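Long-range contacts in Cj0977 (Campylobacter jejuni, PDB 3BNV), which is of unknown biochemical function but is a sigma28-regulated, nonflagellar virulence protein with a hot-dog fold: residues A47-I52 with L106-H111; F95-L100 with E131-E136; V123-H128 with G137-V142. All blocks are in the same frame, centred on the assembly; numbering follows the deposited sequence.

Interaction 1: residues A47-I52 with L106-H111; sequences AKSILI and LELEAH
Ala47, Ser49 and Leu51 pair with Ala110, Leu108 and Leu106 through both of their backbone N-H and C=O groups, giving six hydrogen bonds along an unbroken antiparallel ladder. The Ser49 N to Leu108 O bond is 2.9 Å long, with 165° at the hydrogen. The two intervening pairs, Lys48 with Glu109 and Ile50 with Glu107, are non-hydrogen-bonded, and there alpha C-H groups approach carbonyl oxygens, as in Ile50 CA to Leu106 O at 3.2 Å.

Side chains sort by face. On the face of Ser49, the hydroxyl OG lies 3.4 Å from Leu108 CD1, set between the backbone N and the carbonyl carbon (chi1 80°). Beside it Leu51 CB meets Leu106 CB at 4.1 Å, and their CD2 methyls meet too. The other face carries Lys48, Glu109 and Glu107 beside Ile50; Lys48 and Glu109 run extended alongside each other, Lys48 CG 3.9 Å from Glu109 CG, while Lys48 NZ stays 4.2 Å from Glu109 OE1, beyond salt-bridge range.

These are the second and third strands of the hot-dog sheet, counted from the 38-43 edge. Strand 120-129 flanks 105-112, while helix 67-82 covers the face of Ala47, Ser49 and Leu108 with Val77 and Ala73.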
ATOM      1  N   ALA A  47      -4.049  16.605   7.291  1.00 32.63           N
ATOM      2  CA  ALA A  47      -4.978  16.171   6.250  1.00 32.51           C
ATOM      3  C   ALA A  47      -5.941  15.092   6.742  1.00 32.58           C
ATOM      4  O   ALA A  47      -5.612  14.290   7.621  1.00 32.63           O
ATOM      5  CB  ALA A  47      -4.227  15.687   5.033  1.00 32.30           C
ATOM      6  N   LYS A  48      -7.134  15.077   6.165  1.00 32.66           N
ATOM      7  CA  LYS A  48      -8.154  14.085   6.516  1.00 33.08           C
ATOM      8  C   LYS A  48      -8.650  13.405   5.245  1.00 32.96           C
ATOM      9  O   LYS A  48      -8.883  14.070   4.238  1.00 33.36           O
ATOM     10  CB  LYS A  48      -9.319  14.774   7.213  1.00 32.89           C
ATOM     11  CG  LYS A  48     -10.071  13.907   8.211  1.00 34.06           C
ATOM     12  CD  LYS A  48     -11.283  14.651   8.820  1.00 33.78           C
ATOM     13  CE  LYS A  48     -11.913  13.870  10.005  1.00 35.12           C
ATOM     14  NZ  LYS A  48     -12.637  14.743  11.029  1.00 34.43           N
ATOM     15  N   SER A  49      -8.789  12.087   5.258  1.00 32.78           N
ATOM     16  CA  SER A  49      -9.261  11.410   4.042  1.00 32.80           C
ATOM     17  C   SER A  49     -10.255  10.309   4.327  1.00 32.51           C
ATOM     18  O   SER A  49     -10.453   9.920   5.472  1.00 32.83           O
ATOM     19  CB  SER A  49      -8.090  10.888   3.208  1.00 33.01           C
ATOM     20  OG  SER A  49      -7.584   9.677   3.723  1.00 33.21           O
ATOM     21  N   ILE A  50     -10.918   9.832   3.294  1.00 32.18           N
ATOM     22  CA  ILE A  50     -11.782   8.696   3.494  1.00 32.34           C
ATOM     23  C   ILE A  50     -11.591   7.684   2.390  1.00 32.02           C
ATOM     24  O   ILE A  50     -11.380   8.048   1.248  1.00 32.33           O
ATOM     25  CB  ILE A  50     -13.290   9.061   3.719  1.00 32.46           C
ATOM     26  CG1 ILE A  50     -14.000   9.222   2.406  1.00 33.12           C
ATOM     27  CG2 ILE A  50     -13.502  10.236   4.684  1.00 32.23           C
ATOM     28  CD1 ILE A  50     -14.656   7.927   2.029  1.00 34.63           C
ATOM     29  N   LEU A  51     -11.616   6.413   2.759  1.00 31.86           N
ATOM     30  CA  LEU A  51     -11.503   5.330   1.801  1.00 31.86           C
ATOM     31  C   LEU A  51     -12.778   4.525   1.864  1.00 32.02           C
ATOM     32  O   LEU A  51     -13.093   3.942   2.901  1.00 31.97           O
ATOM     33  CB  LEU A  51     -10.325   4.428   2.144  1.00 31.73           C
ATOM     34  CG  LEU A  51     -10.036   3.231   1.243  1.00 32.33           C
ATOM     35  CD1 LEU A  51      -9.421   3.714  -0.042  1.00 33.71           C
ATOM     36  CD2 LEU A  51      -9.088   2.225   1.897  1.00 31.92           C
ATOM     37  N   ILE A  52     -13.545   4.524   0.776  1.00 32.11           N
ATOM     38  CA  ILE A  52     -14.666   3.603   0.721  1.00 32.25           C
ATOM     39  C   ILE A  52     -14.198   2.318   0.046  1.00 32.32           C
ATOM     40  O   ILE A  52     -13.691   2.334  -1.081  1.00 32.70           O
ATOM     41  CB  ILE A  52     -15.974   4.214   0.132  1.00 31.75           C
ATOM     42  CG1 ILE A  52     -16.006   4.125  -1.373  1.00 32.65           C
ATOM     43  CG2 ILE A  52     -16.109   5.642   0.549  1.00 31.01           C
ATOM     44  CD1 ILE A  52     -16.497   5.447  -2.053  1.00 34.51           C
ATOM     45  N   LEU A 106     -13.260   3.704   5.695  1.00 32.17           N
ATOM     46  CA  LEU A 106     -12.179   4.050   6.575  1.00 32.01           C
ATOM     47  C   LEU A 106     -12.005   5.563   6.616  1.00 32.31           C
ATOM     48  O   LEU A 106     -12.028   6.244   5.579  1.00 32.24           O
ATOM     49  CB  LEU A 106     -10.918   3.405   6.049  1.00 32.01           C
ATOM     50  CG  LEU A 106      -9.604   3.648   6.773  1.00 32.34           C
ATOM     51  CD1 LEU A 106      -9.607   2.923   8.110  1.00 31.57           C
ATOM     52  CD2 LEU A 106      -8.503   3.126   5.882  1.00 31.25           C
ATOM     53  N   GLU A 107     -11.847   6.091   7.823  1.00 32.39           N
ATOM     54  CA  GLU A 107     -11.624   7.514   8.013  1.00 32.56           C
ATOM     55  C   GLU A 107     -10.173   7.747   8.501  1.00 32.38           C
ATOM     56  O   GLU A 107      -9.799   7.309   9.577  1.00 32.52           O
ATOM     57  CB  GLU A 107     -12.660   8.049   8.996  1.00 31.51           C
ATOM     58  CG  GLU A 107     -14.061   7.866   8.498  1.00 31.66           C
ATOM     59  CD  GLU A 107     -15.147   8.411   9.454  1.00 34.06           C
ATOM     60  OE1 GLU A 107     -15.984   7.567   9.931  1.00 31.69           O
ATOM     61  OE2 GLU A 107     -15.147   9.675   9.706  1.00 33.31           O
ATOM     62  N   LEU A 108      -9.350   8.409   7.693  1.00 32.31           N
ATOM     63  CA  LEU A 108      -7.953   8.623   8.062  1.00 32.17           C
ATOM     64  C   LEU A 108      -7.657  10.077   8.458  1.00 32.02           C
ATOM     65  O   LEU A 108      -8.188  11.004   7.868  1.00 31.94           O
ATOM     66  CB  LEU A 108      -7.027   8.175   6.929  1.00 31.63           C
ATOM     67  CG  LEU A 108      -7.279   6.771   6.374  1.00 32.53           C
ATOM     68  CD1 LEU A 108      -8.365   6.713   5.295  1.00 31.85           C
ATOM     69  CD2 LEU A 108      -6.005   6.161   5.822  1.00 33.26           C
ATOM     70  N   GLU A 109      -6.824  10.261   9.473  1.00 32.09           N
ATOM     71  CA  GLU A 109      -6.292  11.580   9.795  1.00 32.89           C
ATOM     72  C   GLU A 109      -4.782  11.511   9.829  1.00 32.78           C
ATOM     73  O   GLU A 109      -4.216  10.542  10.335  1.00 33.03           O
ATOM     74  CB  GLU A 109      -6.781  12.092  11.141  1.00 32.71           C
ATOM     75  CG  GLU A 109      -8.242  12.301  11.199  1.00 34.90           C
ATOM     76  CD  GLU A 109      -8.692  12.838  12.537  1.00 37.84           C
ATOM     77  OE1 GLU A 109      -9.796  12.437  12.987  1.00 40.14           O
ATOM     78  OE2 GLU A 109      -7.959  13.661  13.142  1.00 38.33           O
ATOM     79  N   ALA A 110      -4.137  12.544   9.306  1.00 32.65           N
ATOM     80  CA  ALA A 110      -2.670  12.607   9.270  1.00 32.52           C
ATOM     81  C   ALA A 110      -2.163  13.891   9.891  1.00 32.58           C
ATOM     82  O   ALA A 110      -2.685  14.966   9.605  1.00 32.86           O
ATOM     83  CB  ALA A 110      -2.180  12.496   7.824  1.00 32.51           C
ATOM     84  N   HIS A 111      -1.151  13.789  10.740  1.00 32.77           N
ATOM     85  CA  HIS A 111      -0.566  14.968  11.384  1.00 32.54           C
ATOM     86  C   HIS A 111       0.931  14.877  11.228  1.00 32.87           C
ATOM     87  O   HIS A 111       1.538  13.871  11.623  1.00 33.00           O
ATOM     88  CB  HIS A 111      -0.892  14.992  12.856  1.00 32.26           C
ATOM     89  CG  HIS A 111      -2.351  15.044  13.160  1.00 32.54           C
ATOM     90  ND1 HIS A 111      -3.013  16.225  13.421  1.00 32.88           N
ATOM     91  CD2 HIS A 111      -3.270  14.058  13.285  1.00 32.58           C
ATOM     92  CE1 HIS A 111      -4.286  15.968  13.671  1.00 33.48           C
ATOM     93  NE2 HIS A 111      -4.463  14.658  13.612  1.00 33.64           N
TER

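Interaction 2: residues F95-L100 with E131-E136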
ATOM      1  N   PHE A  95       0.906  -0.331  11.988  1.00 32.95           N
ATOM      2  CA  PHE A  95       0.139  -1.366  12.688  1.00 32.66           C
ATOM      3  C   PHE A  95      -1.245  -1.473  12.043  1.00 32.27           C
ATOM      4  O   PHE A  95      -1.932  -0.475  11.845  1.00 32.13           O
ATOM      5  CB  PHE A  95      -0.028  -1.030  14.177  1.00 32.47           C
ATOM      6  CG  PHE A  95       1.272  -0.909  14.913  1.00 34.16           C
ATOM      7  CD1 PHE A  95       1.881  -2.027  15.462  1.00 33.87           C
ATOM      8  CD2 PHE A  95       1.919   0.337  15.027  1.00 35.58           C
ATOM      9  CE1 PHE A  95       3.096  -1.909  16.111  1.00 33.73           C
ATOM     10  CE2 PHE A  95       3.135   0.453  15.677  1.00 33.87           C
ATOM     11  CZ  PHE A  95       3.719  -0.669  16.217  1.00 33.20           C
ATOM     12  N   PHE A  96      -1.639  -2.697  11.733  1.00 32.05           N
ATOM     13  CA  PHE A  96      -2.970  -3.005  11.241  1.00 31.90           C
ATOM     14  C   PHE A  96      -3.708  -3.776  12.305  1.00 31.81           C
ATOM     15  O   PHE A  96      -3.562  -4.979  12.388  1.00 32.15           O
ATOM     16  CB  PHE A  96      -2.857  -3.918  10.035  1.00 31.70           C
ATOM     17  CG  PHE A  96      -2.067  -3.332   8.906  1.00 31.75           C
ATOM     18  CD1 PHE A  96      -0.701  -3.528   8.821  1.00 32.18           C
ATOM     19  CD2 PHE A  96      -2.686  -2.614   7.929  1.00 30.37           C
ATOM     20  CE1 PHE A  96       0.007  -3.005   7.772  1.00 32.16           C
ATOM     21  CE2 PHE A  96      -1.982  -2.093   6.892  1.00 30.98           C
ATOM     22  CZ  PHE A  96      -0.638  -2.291   6.806  1.00 31.13           C
ATOM     23  N   TYR A  97      -4.521  -3.105  13.098  1.00 31.86           N
ATOM     24  CA  TYR A  97      -5.151  -3.749  14.263  1.00 31.98           C
ATOM     25  C   TYR A  97      -6.250  -4.728  13.890  1.00 31.96           C
ATOM     26  O   TYR A  97      -6.512  -5.676  14.595  1.00 31.71           O
ATOM     27  CB  TYR A  97      -5.713  -2.702  15.230  1.00 31.63           C
ATOM     28  CG  TYR A  97      -4.691  -1.710  15.719  1.00 31.26           C
ATOM     29  CD1 TYR A  97      -3.584  -2.130  16.440  1.00 32.30           C
ATOM     30  CD2 TYR A  97      -4.834  -0.359  15.468  1.00 31.35           C
ATOM     31  CE1 TYR A  97      -2.632  -1.223  16.902  1.00 32.37           C
ATOM     32  CE2 TYR A  97      -3.890   0.563  15.925  1.00 31.83           C
ATOM     33  CZ  TYR A  97      -2.791   0.122  16.647  1.00 32.28           C
ATOM     34  OH  TYR A  97      -1.853   1.015  17.113  1.00 30.99           O
ATOM     35  N   ALA A  98      -6.905  -4.480  12.768  1.00 32.37           N
ATOM     36  CA  ALA A  98      -7.989  -5.336  12.320  1.00 32.35           C
ATOM     37  C   ALA A  98      -8.177  -5.094  10.842  1.00 32.65           C
ATOM     38  O   ALA A  98      -8.008  -3.971  10.365  1.00 33.15           O
ATOM     39  CB  ALA A  98      -9.229  -5.005  13.061  1.00 31.88           C
ATOM     40  N   PRO A  99      -8.537  -6.140  10.092  1.00 32.71           N
ATOM     41  CA  PRO A  99      -8.702  -5.927   8.653  1.00 32.31           C
ATOM     42  C   PRO A  99     -10.036  -5.309   8.355  1.00 32.38           C
ATOM     43  O   PRO A  99     -10.975  -5.482   9.109  1.00 32.56           O
ATOM     44  CB  PRO A  99      -8.671  -7.341   8.105  1.00 32.34           C
ATOM     45  CG  PRO A  99      -9.285  -8.148   9.208  1.00 31.99           C
ATOM     46  CD  PRO A  99      -8.816  -7.532  10.490  1.00 32.29           C
ATOM     47  N   LEU A 100     -10.116  -4.579   7.253  1.00 32.88           N
ATOM     48  CA  LEU A 100     -11.384  -4.024   6.785  1.00 32.75           C
ATOM     49  C   LEU A 100     -12.256  -5.076   6.107  1.00 32.63           C
ATOM     50  O   LEU A 100     -11.760  -6.102   5.635  1.00 32.53           O
ATOM     51  CB  LEU A 100     -11.147  -2.866   5.829  1.00 32.14           C
ATOM     52  CG  LEU A 100     -11.049  -1.549   6.597  1.00 33.43           C
ATOM     53  CD1 LEU A 100      -9.819  -1.527   7.470  1.00 33.92           C
ATOM     54  CD2 LEU A 100     -11.023  -0.373   5.656  1.00 34.00           C
ATOM     55  N   GLU A 131     -16.273   4.132  15.177  1.00 32.50           N
ATOM     56  CA  GLU A 131     -15.470   4.486  16.351  1.00 32.71           C
ATOM     57  C   GLU A 131     -14.269   3.591  16.665  1.00 32.55           C
ATOM     58  O   GLU A 131     -13.619   3.761  17.686  1.00 32.73           O
ATOM     59  CB  GLU A 131     -16.290   4.639  17.633  1.00 32.89           C
ATOM     60  CG  GLU A 131     -17.621   3.886  17.790  1.00 34.84           C
ATOM     61  CD  GLU A 131     -17.685   2.545  17.102  1.00 36.40           C
ATOM     62  OE1 GLU A 131     -17.553   2.519  15.862  1.00 37.54           O
ATOM     63  OE2 GLU A 131     -17.922   1.527  17.787  1.00 35.85           O
ATOM     64  N   ILE A 132     -13.966   2.638  15.808  1.00 32.23           N
ATOM     65  CA  ILE A 132     -12.909   1.700  16.104  1.00 31.92           C
ATOM     66  C   ILE A 132     -11.613   2.062  15.377  1.00 32.12           C
ATOM     67  O   ILE A 132     -11.596   2.220  14.159  1.00 31.74           O
ATOM     68  CB  ILE A 132     -13.367   0.268  15.720  1.00 32.24           C
ATOM     69  CG1 ILE A 132     -14.509  -0.179  16.628  1.00 32.07           C
ATOM     70  CG2 ILE A 132     -12.226  -0.744  15.788  1.00 30.99           C
ATOM     71  CD1 ILE A 132     -15.116  -1.488  16.161  1.00 33.39           C
ATOM     72  N   LYS A 133     -10.533   2.212  16.130  1.00 32.35           N
ATOM     73  CA  LYS A 133      -9.236   2.460  15.525  1.00 32.77           C
ATOM     74  C   LYS A 133      -8.710   1.162  14.899  1.00 33.05           C
ATOM     75  O   LYS A 133      -8.515   0.170  15.574  1.00 33.37           O
ATOM     76  CB  LYS A 133      -8.259   3.026  16.558  1.00 32.82           C
ATOM     77  CG  LYS A 133      -6.889   3.333  15.985  1.00 33.05           C
ATOM     78  CD  LYS A 133      -5.834   3.452  17.080  1.00 34.31           C
ATOM     79  CE  LYS A 133      -5.834   4.847  17.697  1.00 36.46           C
ATOM     80  NZ  LYS A 133      -4.525   5.295  18.319  1.00 36.78           N
HETATM   81  N   MSE A 134      -8.500   1.181  13.595  1.00 33.66           N
HETATM   82  CA  MSE A 134      -8.143  -0.002  12.809  1.00 34.53           C
HETATM   83  C   MSE A 134      -6.667   0.006  12.410  1.00 33.92           C
HETATM   84  O   MSE A 134      -6.061  -1.044  12.164  1.00 33.54           O
HETATM   85  CB  MSE A 134      -8.891   0.016  11.463  1.00 34.72           C
HETATM   86  CG  MSE A 134     -10.382   0.114  11.533  1.00 39.71           C
HETATM   87 SE   MSE A 134     -11.353  -1.389  12.389  1.00 56.76          SE
HETATM   88  CE  MSE A 134     -11.348  -2.687  10.878  1.00 47.68           C
ATOM     89  N   PHE A 135      -6.120   1.203  12.263  1.00 33.09           N
ATOM     90  CA  PHE A 135      -4.815   1.345  11.695  1.00 32.83           C
ATOM     91  C   PHE A 135      -4.082   2.531  12.314  1.00 33.06           C
ATOM     92  O   PHE A 135      -4.677   3.584  12.609  1.00 33.09           O
ATOM     93  CB  PHE A 135      -4.925   1.485  10.159  1.00 32.20           C
ATOM     94  CG  PHE A 135      -3.662   1.919   9.491  1.00 30.88           C
ATOM     95  CD1 PHE A 135      -2.734   0.985   9.054  1.00 30.35           C
ATOM     96  CD2 PHE A 135      -3.396   3.254   9.288  1.00 30.82           C
ATOM     97  CE1 PHE A 135      -1.525   1.372   8.406  1.00 28.55           C
ATOM     98  CE2 PHE A 135      -2.191   3.660   8.641  1.00 31.39           C
ATOM     99  CZ  PHE A 135      -1.253   2.706   8.205  1.00 29.32           C
ATOM    100  N   GLU A 136      -2.785   2.352  12.496  1.00 33.11           N
ATOM    101  CA  GLU A 136      -1.944   3.390  13.085  1.00 33.48           C
ATOM    102  C   GLU A 136      -0.558   3.283  12.423  1.00 33.32           C
ATOM    103  O   GLU A 136      -0.027   2.183  12.253  1.00 33.18           O
ATOM    104  CB  GLU A 136      -1.887   3.182  14.603  1.00 33.50           C
ATOM    105  CG  GLU A 136      -1.317   4.325  15.407  1.00 34.84           C
ATOM    106  CD  GLU A 136      -1.937   4.462  16.808  1.00 37.06           C
ATOM    107  OE1 GLU A 136      -2.611   3.525  17.312  1.00 37.50           O
ATOM    108  OE2 GLU A 136      -1.744   5.536  17.411  1.00 38.61           O
TER
HETATM  109  O   HOH W   1      -6.516  -2.190   9.591  1.00 22.53           O
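Tyr97 reaches across segment 131-136 to Glu136, and its side chain can be followed from backbone to hydroxyl. Its backbone N first bonds Met134 O at 2.7 Å, clearly bent at the hydrogen. CB then lies 3.5 Å from the same Met134 O, and CG is placed beside the backbone N and opposite the carbonyl carbon, which lays the ring along segment 131-136. CD2 passes the Met134 carbonyl carbon, and Tyr97 CE2 comes 3.7 Å from Lys133 CD and also meets Glu136 CB. At the end Tyr97 OH donates to Glu136 OE1 over 2.6 Å, meeting it on the anti side but out of the carboxylate plane, with ring and carboxylate planes 83° apart. Lys133 NZ forms a salt bridge to that same oxygen from the opposite face of the carboxylate, so OE1 is gripped by two donors; the lysine would probably stabilise the negative charge.

Met134, a selenomethionine, bends at chi2 and chi3 to bring its CE against Ala98 CB (3.8 Å), Leu100 CD1 and Pro99 O. Before this loop, Phe95 and Glu136 form an antiparallel hydrogen-bonded pair, with the bond from Phe95 N to Glu136 O nearly straight. Next to it the Phe96 and Phe135 rings lie side by side, centroids 5.3 Å apart and planes at 55°, with Phe135 CE1 over one face of Phe96.

Met134 and Phe135 both face Gly127 in a classic beta bulge on the side of strand 120-129. Helix 67-82 covers Phe135 with Ile70 and Ala74, while at the opposite edge Phe95 pairs with an antiparallel strand of the second subunit, carrying the sheet across the dimer interface.

Interaction 3: residues V123-H128 with G137-V142; sequences VKVVGH and GTIQVV
Val123 and Val125 face Ile139 and Gly137 in two hydrogen-bonded pairs, and four backbone bonds hold this half of the contact closely. The Val125 N to Gly137 O bond is 2.7 Å and almost straight, 178° at the hydrogen; its partner Gly137 N to Val125 O is 2.8 Å. At the other pair, Val123 N to Ile139 O is more bent, at 145°. Between them Thr138 CA comes 3.2 Å from Val123 O, an alpha C-H contact of the non-hydrogen-bonded site. On the valine face the methyls touch: Val123 CG2 meets Val141 CG2 at 3.9 Å, the two side chains slanting across one another. Val125 CG2 approaches Ile139 CD1 more distantly, at 4.3 Å.

The pairing forms part of the beta hairpin made by strands 120-129 and 132-143, which lies within the antiparallel sheet that wraps the long helix of a hot-dog fold. That helix, 67-82, covers the valine face: Ala78 and Ser81 rest on Val123, Ala74 and Val77 on Val125.

The reverse face is far looser. Lys124, an exposed residue, meets Thr138 at about a right angle, and a chain bent at chi2 and chi4 folds the lysine back over the neighbouring strand. Lys124 CD thereby reaches 3.6 Å from Gly137 O, while Lys124 NZ ends 3.7 Å from Thr138 OG1, close but not hydrogen-bonded. The lysine also touches Glu136, one residue before Gly137.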
ATOM      1  N   VAL A 123       5.160  11.703   9.540  1.00 32.98           N
ATOM      2  CA  VAL A 123       3.722  11.923   9.576  1.00 33.00           C
ATOM      3  C   VAL A 123       3.015  10.799  10.319  1.00 32.95           C
ATOM      4  O   VAL A 123       3.222   9.622  10.036  1.00 32.98           O
ATOM      5  CB  VAL A 123       3.172  12.019   8.149  1.00 33.63           C
ATOM      6  CG1 VAL A 123       1.637  12.197   8.166  1.00 33.68           C
ATOM      7  CG2 VAL A 123       3.859  13.152   7.398  1.00 32.82           C
ATOM      8  N   LYS A 124       2.184  11.172  11.281  1.00 33.09           N
ATOM      9  CA  LYS A 124       1.459  10.197  12.085  1.00 33.19           C
ATOM     10  C   LYS A 124       0.078  10.025  11.433  1.00 33.04           C
ATOM     11  O   LYS A 124      -0.645  11.005  11.223  1.00 33.21           O
ATOM     12  CB  LYS A 124       1.378  10.719  13.525  1.00 33.39           C
ATOM     13  CG  LYS A 124       1.666   9.703  14.592  1.00 34.89           C
ATOM     14  CD  LYS A 124       0.715   8.479  14.435  1.00 38.56           C
ATOM     15  CE  LYS A 124       0.899   7.412  15.553  1.00 38.63           C
ATOM     16  NZ  LYS A 124       1.917   6.359  15.198  1.00 39.14           N
ATOM     17  N   VAL A 125      -0.256   8.801  11.040  1.00 32.58           N
ATOM     18  CA  VAL A 125      -1.548   8.524  10.420  1.00 32.70           C
ATOM     19  C   VAL A 125      -2.356   7.543  11.279  1.00 32.74           C
ATOM     20  O   VAL A 125      -1.802   6.595  11.846  1.00 32.83           O
ATOM     21  CB  VAL A 125      -1.393   7.893   9.031  1.00 33.16           C
ATOM     22  CG1 VAL A 125      -2.726   7.893   8.295  1.00 32.27           C
ATOM     23  CG2 VAL A 125      -0.320   8.620   8.212  1.00 34.06           C
ATOM     24  N   VAL A 126      -3.660   7.762  11.353  1.00 32.36           N
ATOM     25  CA  VAL A 126      -4.521   6.948  12.182  1.00 32.40           C
ATOM     26  C   VAL A 126      -5.770   6.670  11.356  1.00 32.46           C
ATOM     27  O   VAL A 126      -6.237   7.559  10.653  1.00 32.57           O
ATOM     28  CB  VAL A 126      -4.905   7.709  13.459  1.00 31.89           C
ATOM     29  CG1 VAL A 126      -6.228   8.367  13.285  1.00 31.76           C
ATOM     30  CG2 VAL A 126      -4.986   6.797  14.606  1.00 33.00           C
ATOM     31  N   GLY A 127      -6.291   5.439  11.397  1.00 32.41           N
ATOM     32  CA  GLY A 127      -7.497   5.097  10.627  1.00 32.16           C
ATOM     33  C   GLY A 127      -8.621   4.518  11.492  1.00 32.45           C
ATOM     34  O   GLY A 127      -8.380   3.697  12.381  1.00 32.91           O
ATOM     35  N   HIS A 128      -9.852   4.934  11.232  1.00 32.13           N
ATOM     36  CA  HIS A 128     -10.992   4.459  11.980  1.00 32.15           C
ATOM     37  C   HIS A 128     -12.053   3.884  11.053  1.00 32.45           C
ATOM     38  O   HIS A 128     -12.245   4.384   9.946  1.00 32.72           O
ATOM     39  CB  HIS A 128     -11.650   5.614  12.737  1.00 31.42           C
ATOM     40  CG  HIS A 128     -10.960   5.970  14.009  1.00 30.76           C
ATOM     41  ND1 HIS A 128      -9.987   6.943  14.080  1.00 29.05           N
ATOM     42  CD2 HIS A 128     -11.097   5.483  15.264  1.00 29.61           C
ATOM     43  CE1 HIS A 128      -9.563   7.048  15.328  1.00 27.25           C
ATOM     44  NE2 HIS A 128     -10.217   6.173  16.064  1.00 28.02           N
ATOM     45  N   GLY A 137       0.005   4.409  12.014  1.00 33.07           N
ATOM     46  CA  GLY A 137       1.293   4.356  11.356  1.00 33.20           C
ATOM     47  C   GLY A 137       2.076   5.651  11.268  1.00 33.15           C
ATOM     48  O   GLY A 137       1.519   6.747  11.346  1.00 33.13           O
ATOM     49  N   THR A 138       3.383   5.512  11.106  1.00 33.05           N
ATOM     50  CA  THR A 138       4.236   6.654  10.849  1.00 33.20           C
ATOM     51  C   THR A 138       4.809   6.540   9.456  1.00 33.25           C
ATOM     52  O   THR A 138       5.388   5.508   9.093  1.00 33.42           O
ATOM     53  CB  THR A 138       5.427   6.705  11.790  1.00 32.97           C
ATOM     54  OG1 THR A 138       4.984   6.779  13.151  1.00 33.26           O
ATOM     55  CG2 THR A 138       6.219   7.935  11.482  1.00 33.86           C
ATOM     56  N   ILE A 139       4.704   7.615   8.690  1.00 33.13           N
ATOM     57  CA  ILE A 139       5.207   7.605   7.325  1.00 33.06           C
ATOM     58  C   ILE A 139       6.192   8.739   7.092  1.00 32.98           C
ATOM     59  O   ILE A 139       5.931   9.879   7.443  1.00 33.18           O
ATOM     60  CB  ILE A 139       4.038   7.693   6.351  1.00 32.80           C
ATOM     61  CG1 ILE A 139       3.215   6.407   6.450  1.00 33.30           C
ATOM     62  CG2 ILE A 139       4.524   7.884   4.962  1.00 32.41           C
ATOM     63  CD1 ILE A 139       2.127   6.342   5.441  1.00 34.44           C
ATOM     64  N   GLN A 140       7.330   8.428   6.502  1.00 32.95           N
ATOM     65  CA  GLN A 140       8.349   9.432   6.284  1.00 33.31           C
ATOM     66  C   GLN A 140       8.259   9.969   4.861  1.00 32.92           C
ATOM     67  O   GLN A 140       8.451   9.239   3.915  1.00 33.01           O
ATOM     68  CB  GLN A 140       9.727   8.835   6.565  1.00 33.23           C
ATOM     69  CG  GLN A 140      10.010   8.505   8.030  1.00 34.11           C
ATOM     70  CD  GLN A 140      11.450   8.010   8.231  1.00 36.00           C
ATOM     71  OE1 GLN A 140      11.912   7.100   7.518  1.00 38.89           O
ATOM     72  NE2 GLN A 140      12.176   8.617   9.192  1.00 37.75           N
ATOM     73  N   VAL A 141       7.941  11.256   4.735  1.00 33.02           N
ATOM     74  CA  VAL A 141       7.798  11.927   3.447  1.00 32.77           C
ATOM     75  C   VAL A 141       9.008  12.820   3.196  1.00 32.73           C
ATOM     76  O   VAL A 141       9.427  13.527   4.068  1.00 32.99           O
ATOM     77  CB  VAL A 141       6.564  12.851   3.411  1.00 33.07           C
ATOM     78  CG1 VAL A 141       6.375  13.413   2.011  1.00 32.66           C
ATOM     79  CG2 VAL A 141       5.285  12.137   3.890  1.00 31.78           C
ATOM     80  N   VAL A 142       9.572  12.778   1.997  1.00 32.72           N
ATOM     81  CA  VAL A 142      10.640  13.695   1.629  1.00 32.41           C
ATOM     82  C   VAL A 142      10.229  14.459   0.381  1.00 32.54           C
ATOM     83  O   VAL A 142       9.579  13.893  -0.519  1.00 32.34           O
ATOM     84  CB  VAL A 142      11.970  12.972   1.319  1.00 32.28           C
ATOM     85  CG1 VAL A 142      12.933  13.939   0.739  1.00 30.60           C
ATOM     86  CG2 VAL A 142      12.568  12.344   2.575  1.00 32.25           C
TER

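How the interactions relate
Strand 46-52, the second in the chain, pairs with 105-112: interaction 1 closes a long loop that includes helix 67-82 and strand 87-96. Interaction 2 opens inside that loop, at 95-100, and closes beyond it at 131-136, so the two cross. Interaction 3 opens at 123-128, after interaction 1 has closed, and ends at 137-142, crossing interaction 2 in turn. Leu106 packs on Leu100 between interactions 1 and 2. Probable backbone hydrogen bonds link Glu107 with His128 and His111 with Lys124 between interactions 1 and 3, and Gly127 with Met134 and Phe135 between interactions 2 and 3, uniting five neighbouring strands of one sheet.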